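Local coordinates for cobalamin biosynthesis protein CobN (Mycobacterium tuberculosis, PDB 7C6O), which is the large, catalytic subunit of cobaltochelatase, which probably binds the corrin substrate and inserts cobalt into its ring during cobalamin biosynthesis, at residues Ser451-Glu454 with Tyr455-Phe459; Ala535-Trp538 with Leu539-Gly542; Gly556-Asn560 with Leu561-Pro565. One frame throughout, in Å; residues are numbered along the deposited sequence. Where two conformers were deposited one is given.

The three local contacts follow one another along the chain and form a packed series. Interaction 1 lies on helix 452-459, interaction 2 at the end of helix 530-539, and interaction 3 in the loop after strand 551-555. The centres of interactions 1 and 2 are about 12 Å apart, and W458 CE2 packs against R537 CD at 3.4 Å. Interaction 3 is joined to interaction 2 by packing of L561 on Y536, whereas interactions 1 and 3 do not touch, their nearest atoms being about 10 Å apart. The centre of interaction 3 lies nearest the middle of the chain, about 12 Å from it. None of these residues binds the sodium ion, held by D125 and S127.

Interaction 1. Residues Ser451-Glu454 with Tyr455-Phe459; sequences SAKE and YRDWF
K453 leaves the helix with CG opposite its backbone N (chi1 175°) and then bends at chi2 and chi4, while D457, one turn further on, sets CG beside its own backbone N (chi1 -74°). These torsions carry the lysine forward along the helix surface until NZ forms a salt bridge with D457 OD2 at 2.9 Å. The ammonium approaches on the syn side, that of the other carboxylate oxygen. The underlying backbone is ordinary helix, and D457 N donates to K453 O, so the two residues are paired through both main chain and side chain. R456 crosses the aliphatic part of K453, with its NH2 at 3.4 Å from K453 CD; the approach to the guanidinium is oblique, and K453 NZ stays 5.0 Å from R456 NH2.

At the start of the helix, S451 occupies the N-cap position. Its OG accepts from E454 N at 3.0 Å in a nearly straight bond (N-H...O 171°), and its carbonyl O accepts from Y455 N at 3.0 Å, so S451 serves two amides of the first turn. The carboxylate of E454 has its partner elsewhere, OE2 bonding to S544 OG. On the inner side, Y455 and W458 both lean on L533 of helix 530-539, and Y455 OH is hydrogen-bonded to H530 ND1.

Chemically, the helix is two-sided: Y455 and W458 pack on helix 530-539, while K453, R456 and D457 form an exposed charged strip. D457 OD2 also lies 3.4 Å from K453 O, another acceptor, and the ammonium probably eases the repulsion between the two oxygens. The E454 carboxylate, in the first turn, is probably also stabilised by the positive end of the helix dipole.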
loop_
_atom_site.group_PDB
_atom_site.type_symbol
_atom_site.label_atom_id
_atom_site.label_comp_id
_atom_site.label_asym_id
_atom_site.label_seq_id
_atom_site.Cartn_x
_atom_site.Cartn_y
_atom_site.Cartn_z
ATOM N N SER A 451 -3.625 -31.756 17.761
ATOM C CA SER A 451 -3.182 -33.106 17.451
ATOM C C SER A 451 -2.655 -33.174 16.023
ATOM O O SER A 451 -3.189 -32.530 15.115
ATOM C CB SER A 451 -4.322 -34.109 17.642
ATOM O OG SER A 451 -4.978 -34.388 16.420
ATOM N N ALA A 452 -1.587 -33.953 15.834
ATOM C CA ALA A 452 -1.007 -34.108 14.504
ATOM C C ALA A 452 -2.008 -34.700 13.523
ATOM O O ALA A 452 -1.978 -34.369 12.332
ATOM C CB ALA A 452 0.244 -34.983 14.577
ATOM N N LYS A 453 -2.901 -35.568 14.002
ATOM C CA LYS A 453 -3.895 -36.179 13.126
ATOM C C LYS A 453 -4.860 -35.136 12.576
ATOM O O LYS A 453 -5.132 -35.099 11.370
ATOM C CB LYS A 453 -4.649 -37.273 13.883
ATOM C CG LYS A 453 -5.801 -37.897 13.116
ATOM C CD LYS A 453 -5.336 -38.496 11.800
ATOM C CE LYS A 453 -6.364 -39.472 11.250
ATOM N NZ LYS A 453 -7.732 -38.885 11.245
ATOM N N GLU A 454 -5.392 -34.277 13.449
ATOM C CA GLU A 454 -6.321 -33.251 12.987
ATOM C C GLU A 454 -5.619 -32.235 12.096
ATOM O O GLU A 454 -6.202 -31.755 11.118
ATOM C CB GLU A 454 -6.975 -32.553 14.179
ATOM C CG GLU A 454 -7.791 -33.475 15.066
ATOM C CD GLU A 454 -8.598 -32.713 16.096
ATOM O OE1 GLU A 454 -9.102 -31.622 15.764
ATOM O OE2 GLU A 454 -8.723 -33.203 17.237
ATOM N N TYR A 455 -4.370 -31.893 12.420
ATOM C CA TYR A 455 -3.626 -30.973 11.569
ATOM C C TYR A 455 -3.424 -31.564 10.180
ATOM O O TYR A 455 -3.645 -30.892 9.167
ATOM C CB TYR A 455 -2.277 -30.619 12.198
ATOM C CG TYR A 455 -1.432 -29.791 11.259
ATOM C CD1 TYR A 455 -1.676 -28.434 11.095
ATOM C CD2 TYR A 455 -0.423 -30.374 10.501
ATOM C CE1 TYR A 455 -0.927 -27.673 10.218
ATOM C CE2 TYR A 455 0.333 -29.620 9.619
ATOM C CZ TYR A 455 0.077 -28.270 9.485
ATOM O OH TYR A 455 0.821 -27.510 8.611
ATOM N N ARG A 456 -3.003 -32.831 10.118
ATOM C CA ARG A 456 -2.784 -33.477 8.827
ATOM C C ARG A 456 -4.078 -33.575 8.028
ATOM O O ARG A 456 -4.071 -33.414 6.803
ATOM C CB ARG A 456 -2.176 -34.865 9.032
ATOM C CG ARG A 456 -1.775 -35.558 7.740
ATOM C CD ARG A 456 -1.229 -36.944 8.013
ATOM N NE ARG A 456 -2.277 -37.883 8.400
ATOM C CZ ARG A 456 -2.101 -38.874 9.266
ATOM N NH1 ARG A 456 -0.920 -39.041 9.850
ATOM N NH2 ARG A 456 -3.104 -39.691 9.559
ATOM N N ASP A 457 -5.201 -33.841 8.705
ATOM C CA ASP A 457 -6.480 -33.908 8.005
ATOM C C ASP A 457 -6.804 -32.587 7.316
ATOM O O ASP A 457 -7.319 -32.577 6.192
ATOM C CB ASP A 457 -7.599 -34.297 8.974
ATOM C CG ASP A 457 -7.558 -35.769 9.361
ATOM O OD1 ASP A 457 -6.905 -36.564 8.649
ATOM O OD2 ASP A 457 -8.189 -36.130 10.377
ATOM N N TRP A 458 -6.504 -31.458 7.967
ATOM C CA TRP A 458 -6.687 -30.169 7.305
ATOM C C TRP A 458 -5.611 -29.937 6.253
ATOM O O TRP A 458 -5.905 -29.489 5.140
ATOM C CB TRP A 458 -6.676 -29.019 8.316
ATOM C CG TRP A 458 -6.467 -27.700 7.619
ATOM C CD1 TRP A 458 -7.410 -26.961 6.969
ATOM C CD2 TRP A 458 -5.228 -26.995 7.464
ATOM N NE1 TRP A 458 -6.840 -25.829 6.432
ATOM C CE2 TRP A 458 -5.501 -25.828 6.720
ATOM C CE3 TRP A 458 -3.915 -27.233 7.888
ATOM C CZ2 TRP A 458 -4.513 -24.900 6.394
ATOM C CZ3 TRP A 458 -2.934 -26.310 7.562
ATOM C CH2 TRP A 458 -3.239 -25.157 6.821
ATOM N N PHE A 459 -4.354 -30.218 6.603
ATOM C CA PHE A 459 -3.243 -29.974 5.688
ATOM C C PHE A 459 -3.465 -30.679 4.354
ATOM O O PHE A 459 -3.136 -30.136 3.292
ATOM C CB PHE A 459 -1.941 -30.432 6.351
ATOM C CG PHE A 459 -0.694 -30.036 5.613
ATOM C CD1 PHE A 459 -0.273 -28.715 5.584
ATOM C CD2 PHE A 459 0.080 -30.994 4.981
ATOM C CE1 PHE A 459 0.886 -28.356 4.915
ATOM C CE2 PHE A 459 1.240 -30.641 4.311
ATOM C CZ PHE A 459 1.642 -29.322 4.279
#

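Interaction 2. Residues Ala535-Trp538 with Leu539-Gly542; sequences AYRW and LDTG
R537 and D540 run alongside each other in the same direction, with guanidinium and carboxylate planes turned 74° apart. The arginine comes end-on: NH1 and NH2 both donate to the single oxygen D540 OD2, at 3.0 and 3.2 Å, and that oxygen meets the guanidinium edge-on, almost in its plane. NH2 meets the anti lone pair of OD2, whereas NH1 approaches on the anti side from 34° out of the carboxylate plane. Bends at chi2 and chi3 carry the guanidinium forward along the flank of the helix to D540. The other oxygen, D540 OD1, accepts from T541 N at 2.7 Å and forms a salt bridge with R355, so both carboxylate oxygens are engaged. NH2 of R537 has a further acceptor in A580 O.

L539 is wedged between two rings set differently against it. Its side chain runs alongside Y536, CD1 to CD1 at 3.9 Å, but crosses W538 at about a right angle, placing L539 CD2 3.8 Å from W538 CZ3. With CG beside its backbone N (chi1 -63°), L539 spreads its two methyls between these neighbours.

The backbone frays here. L539 N has two weak bonds, to A535 O and Y536 O, and D540 N reaches R537 O from above the carbonyl plane. Two waters also donate to R537 O; one bridges it to D540 O and the other to T541 O, carrying the helix end into the following loop.

This C-terminal turn of helix 530-539 lies against the mixed sheet. W538 and L539 both pack on V504 and M506 of strand 503-507, Y536 touches V372 and L539 touches A370 of strand 369-373, and A535 and W538 meet I495 of strand 492-500.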
loop_
_atom_site.group_PDB
_atom_site.type_symbol
_atom_site.label_atom_id
_atom_site.label_comp_id
_atom_site.label_asym_id
_atom_site.label_seq_id
_atom_site.Cartn_x
_atom_site.Cartn_y
_atom_site.Cartn_z
ATOM N N ALA A 535 -1.263 -22.550 14.116
ATOM C CA ALA A 535 -1.689 -21.494 15.025
ATOM C C ALA A 535 -2.869 -20.716 14.455
ATOM O O ALA A 535 -3.857 -20.464 15.154
ATOM C CB ALA A 535 -0.519 -20.560 15.328
ATOM N N TYR A 536 -2.789 -20.325 13.180
ATOM C CA TYR A 536 -3.899 -19.590 12.582
ATOM C C TYR A 536 -5.117 -20.482 12.393
ATOM O O TYR A 536 -6.255 -20.036 12.586
ATOM C CB TYR A 536 -3.475 -18.963 11.251
ATOM C CG TYR A 536 -2.943 -17.565 11.429
ATOM C CD1 TYR A 536 -3.809 -16.491 11.589
ATOM C CD2 TYR A 536 -1.579 -17.319 11.468
ATOM C CE1 TYR A 536 -3.330 -15.207 11.771
ATOM C CE2 TYR A 536 -1.089 -16.037 11.649
ATOM C CZ TYR A 536 -1.970 -14.987 11.799
ATOM O OH TYR A 536 -1.492 -13.711 11.980
ATOM N N ARG A 537 -4.905 -21.743 12.019
ATOM C CA ARG A 537 -6.041 -22.642 11.857
ATOM C C ARG A 537 -6.707 -22.946 13.192
ATOM O O ARG A 537 -7.908 -23.243 13.228
ATOM C CB ARG A 537 -5.598 -23.926 11.153
ATOM C CG ARG A 537 -5.266 -23.736 9.671
ATOM C CD ARG A 537 -6.502 -23.332 8.863
ATOM N NE ARG A 537 -6.752 -21.892 8.881
ATOM C CZ ARG A 537 -7.965 -21.350 8.937
ATOM N NH1 ARG A 537 -9.039 -22.127 8.993
ATOM N NH2 ARG A 537 -8.109 -20.031 8.948
ATOM N N TRP A 538 -5.963 -22.860 14.299
ATOM C CA TRP A 538 -6.591 -23.063 15.600
ATOM C C TRP A 538 -7.466 -21.878 15.993
ATOM O O TRP A 538 -8.443 -22.049 16.731
ATOM C CB TRP A 538 -5.538 -23.321 16.678
ATOM C CG TRP A 538 -6.143 -23.328 18.047
ATOM C CD1 TRP A 538 -6.808 -24.359 18.646
ATOM C CD2 TRP A 538 -6.178 -22.236 18.974
ATOM N NE1 TRP A 538 -7.244 -23.979 19.893
ATOM C CE2 TRP A 538 -6.869 -22.680 20.118
ATOM C CE3 TRP A 538 -5.685 -20.927 18.948
ATOM C CZ2 TRP A 538 -7.080 -21.864 21.227
ATOM C CZ3 TRP A 538 -5.894 -20.118 20.053
ATOM C CH2 TRP A 538 -6.583 -20.590 21.176
ATOM N N LEU A 539 -7.135 -20.674 15.518
ATOM C CA LEU A 539 -7.996 -19.524 15.761
ATOM C C LEU A 539 -9.373 -19.698 15.138
ATOM O O LEU A 539 -10.336 -19.077 15.599
ATOM C CB LEU A 539 -7.353 -18.249 15.214
ATOM C CG LEU A 539 -6.030 -17.798 15.830
ATOM C CD1 LEU A 539 -5.524 -16.537 15.137
ATOM C CD2 LEU A 539 -6.200 -17.563 17.323
ATOM N N ASP A 540 -9.484 -20.528 14.107
ATOM C CA ASP A 540 -10.716 -20.702 13.356
ATOM C C ASP A 540 -11.498 -21.891 13.914
ATOM O O ASP A 540 -11.211 -22.401 15.001
ATOM C CB ASP A 540 -10.384 -20.887 11.876
ATOM C CG ASP A 540 -11.500 -20.426 10.955
ATOM O OD1 ASP A 540 -12.663 -20.344 11.406
ATOM O OD2 ASP A 540 -11.206 -20.156 9.772
ATOM N N THR A 541 -12.518 -22.321 13.188
ATOM C CA THR A 541 -13.214 -23.553 13.511
ATOM C C THR A 541 -12.586 -24.708 12.744
ATOM O O THR A 541 -11.904 -24.519 11.734
ATOM C CB THR A 541 -14.704 -23.448 13.179
ATOM O OG1 THR A 541 -14.866 -23.021 11.822
ATOM C CG2 THR A 541 -15.393 -22.455 14.108
ATOM N N GLY A 542 -12.812 -25.915 13.245
ATOM C CA GLY A 542 -12.338 -27.099 12.559
ATOM C C GLY A 542 -11.651 -28.077 13.485
ATOM O O GLY A 542 -12.015 -29.256 13.537
HETATM O O HOH W 1 -9.782 -24.766 14.666
HETATM O O HOH W 2 -9.090 -24.823 11.019
#

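Interaction 3. Residues Gly556-Asn560 with Leu561-Pro565; sequences GKHGN and LEWLP
H558 and W563 form an oblique aromatic pair, the imidazole and the five-membered ring of the indole having centroids 4.7 Å apart and planes at 36°. W563 NE1 lies over one face of the imidazole, displaced to its rim, and is 3.5 Å from H558 CD2. A cis peptide bond precedes H558; with CG between its backbone N and carbonyl carbon (chi1 57°), the imidazole is turned towards the indole.

Among the polar contacts, W563 N donates to N560 O at 3.0 Å from above the carbonyl plane, closing the short 3-10 turn 561-563. G559 O is buried without a hydrogen-bond partner; the edge of the indole meets it, with W563 CD1 at 3.2 Å. The E562 carboxylate lies beside that same carbonyl, and its OE2 is held by Y588 OH, which also accepts a hydrogen bond from G559 N. N560 OD1 is bonded to Y532 OH.

The loop crosses between several elements of the fold. H558 rests on Y588 and F590 of strand 586-591, L561 and L564 pack on P577 of helix 576-581, and both leucines also touch Y532 of helix 530-539.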
loop_
_atom_site.group_PDB
_atom_site.type_symbol
_atom_site.label_atom_id
_atom_site.label_comp_id
_atom_site.label_asym_id
_atom_site.label_seq_id
_atom_site.Cartn_x
_atom_site.Cartn_y
_atom_site.Cartn_z
ATOM N N GLY A 556 -1.908 -2.838 14.740
ATOM C CA GLY A 556 -0.872 -1.939 14.279
ATOM C C GLY A 556 -0.082 -2.450 13.085
ATOM O O GLY A 556 -0.100 -3.629 12.725
ATOM N N LYS A 557 0.653 -1.518 12.475
ATOM C CA LYS A 557 1.459 -1.801 11.291
ATOM C C LYS A 557 2.811 -2.382 11.695
ATOM O O LYS A 557 3.589 -1.711 12.384
ATOM C CB LYS A 557 1.656 -0.521 10.477
ATOM C CG LYS A 557 2.559 -0.669 9.256
ATOM C CD LYS A 557 3.951 -0.122 9.487
ATOM C CE LYS A 557 4.776 -0.160 8.211
ATOM N NZ LYS A 557 6.212 0.158 8.449
ATOM N N HIS A 558 3.106 -3.617 11.276
ATOM C CA HIS A 558 2.177 -4.534 10.608
ATOM C C HIS A 558 2.632 -5.964 10.882
ATOM O O HIS A 558 3.753 -6.180 11.341
ATOM C CB HIS A 558 2.107 -4.293 9.092
ATOM C CG HIS A 558 3.429 -4.392 8.394
ATOM N ND1 HIS A 558 4.032 -3.308 7.792
ATOM C CD2 HIS A 558 4.259 -5.442 8.193
ATOM C CE1 HIS A 558 5.178 -3.685 7.256
ATOM N NE2 HIS A 558 5.341 -4.975 7.486
ATOM N N GLY A 559 1.766 -6.939 10.582
ATOM C CA GLY A 559 2.110 -8.338 10.731
ATOM C C GLY A 559 2.698 -8.932 9.461
ATOM O O GLY A 559 2.935 -8.248 8.467
ATOM N N ASN A 560 2.931 -10.247 9.502
ATOM C CA ASN A 560 3.576 -10.934 8.392
ATOM C C ASN A 560 2.631 -11.774 7.544
ATOM O O ASN A 560 3.042 -12.239 6.476
ATOM C CB ASN A 560 4.725 -11.826 8.898
ATOM C CG ASN A 560 4.273 -12.881 9.907
ATOM O OD1 ASN A 560 3.113 -13.293 9.936
ATOM N ND2 ASN A 560 5.209 -13.330 10.738
ATOM N N LEU A 561 1.387 -11.988 7.978
ATOM C CA LEU A 561 0.492 -12.865 7.225
ATOM C C LEU A 561 0.259 -12.338 5.813
ATOM O O LEU A 561 0.346 -13.092 4.836
ATOM C CB LEU A 561 -0.837 -13.034 7.964
ATOM C CG LEU A 561 -1.814 -14.025 7.317
ATOM C CD1 LEU A 561 -2.540 -14.840 8.374
ATOM C CD2 LEU A 561 -2.819 -13.315 6.415
ATOM N N GLU A 562 -0.037 -11.043 5.686
ATOM C CA GLU A 562 -0.288 -10.476 4.366
ATOM C C GLU A 562 0.978 -10.339 3.530
ATOM O O GLU A 562 0.898 -9.849 2.398
ATOM C CB GLU A 562 -0.986 -9.117 4.495
ATOM C CG GLU A 562 -0.161 -8.014 5.159
ATOM C CD GLU A 562 -0.295 -7.985 6.679
ATOM O OE1 GLU A 562 -0.522 -9.050 7.291
ATOM O OE2 GLU A 562 -0.173 -6.886 7.263
ATOM N N TRP A 563 2.132 -10.768 4.045
ATOM C CA TRP A 563 3.383 -10.731 3.301
ATOM C C TRP A 563 3.935 -12.123 3.024
ATOM O O TRP A 563 5.076 -12.244 2.564
ATOM C CB TRP A 563 4.416 -9.884 4.050
ATOM C CG TRP A 563 3.962 -8.469 4.222
ATOM C CD1 TRP A 563 3.312 -7.940 5.301
ATOM C CD2 TRP A 563 4.095 -7.406 3.271
ATOM N NE1 TRP A 563 3.042 -6.608 5.082
ATOM C CE2 TRP A 563 3.512 -6.257 3.844
ATOM C CE3 TRP A 563 4.653 -7.313 1.992
ATOM C CZ2 TRP A 563 3.473 -5.030 3.183
ATOM C CZ3 TRP A 563 4.614 -6.092 1.337
ATOM C CH2 TRP A 563 4.028 -4.968 1.935
ATOM N N LEU A 564 3.158 -13.172 3.289
ATOM C CA LEU A 564 3.589 -14.527 3.002
ATOM C C LEU A 564 3.653 -14.754 1.493
ATOM O O LEU A 564 2.967 -14.076 0.722
ATOM C CB LEU A 564 2.639 -15.535 3.643
ATOM C CG LEU A 564 2.608 -15.608 5.172
ATOM C CD1 LEU A 564 1.578 -16.631 5.621
ATOM C CD2 LEU A 564 3.985 -15.945 5.727
ATOM N N PRO A 565 4.481 -15.701 1.046
ATOM C CA PRO A 565 4.580 -15.964 -0.393
ATOM C C PRO A 565 3.243 -16.382 -0.987
ATOM O O PRO A 565 2.432 -17.061 -0.351
ATOM C CB PRO A 565 5.610 -17.098 -0.480
ATOM C CG PRO A 565 6.432 -16.943 0.753
ATOM C CD PRO A 565 5.475 -16.469 1.816
#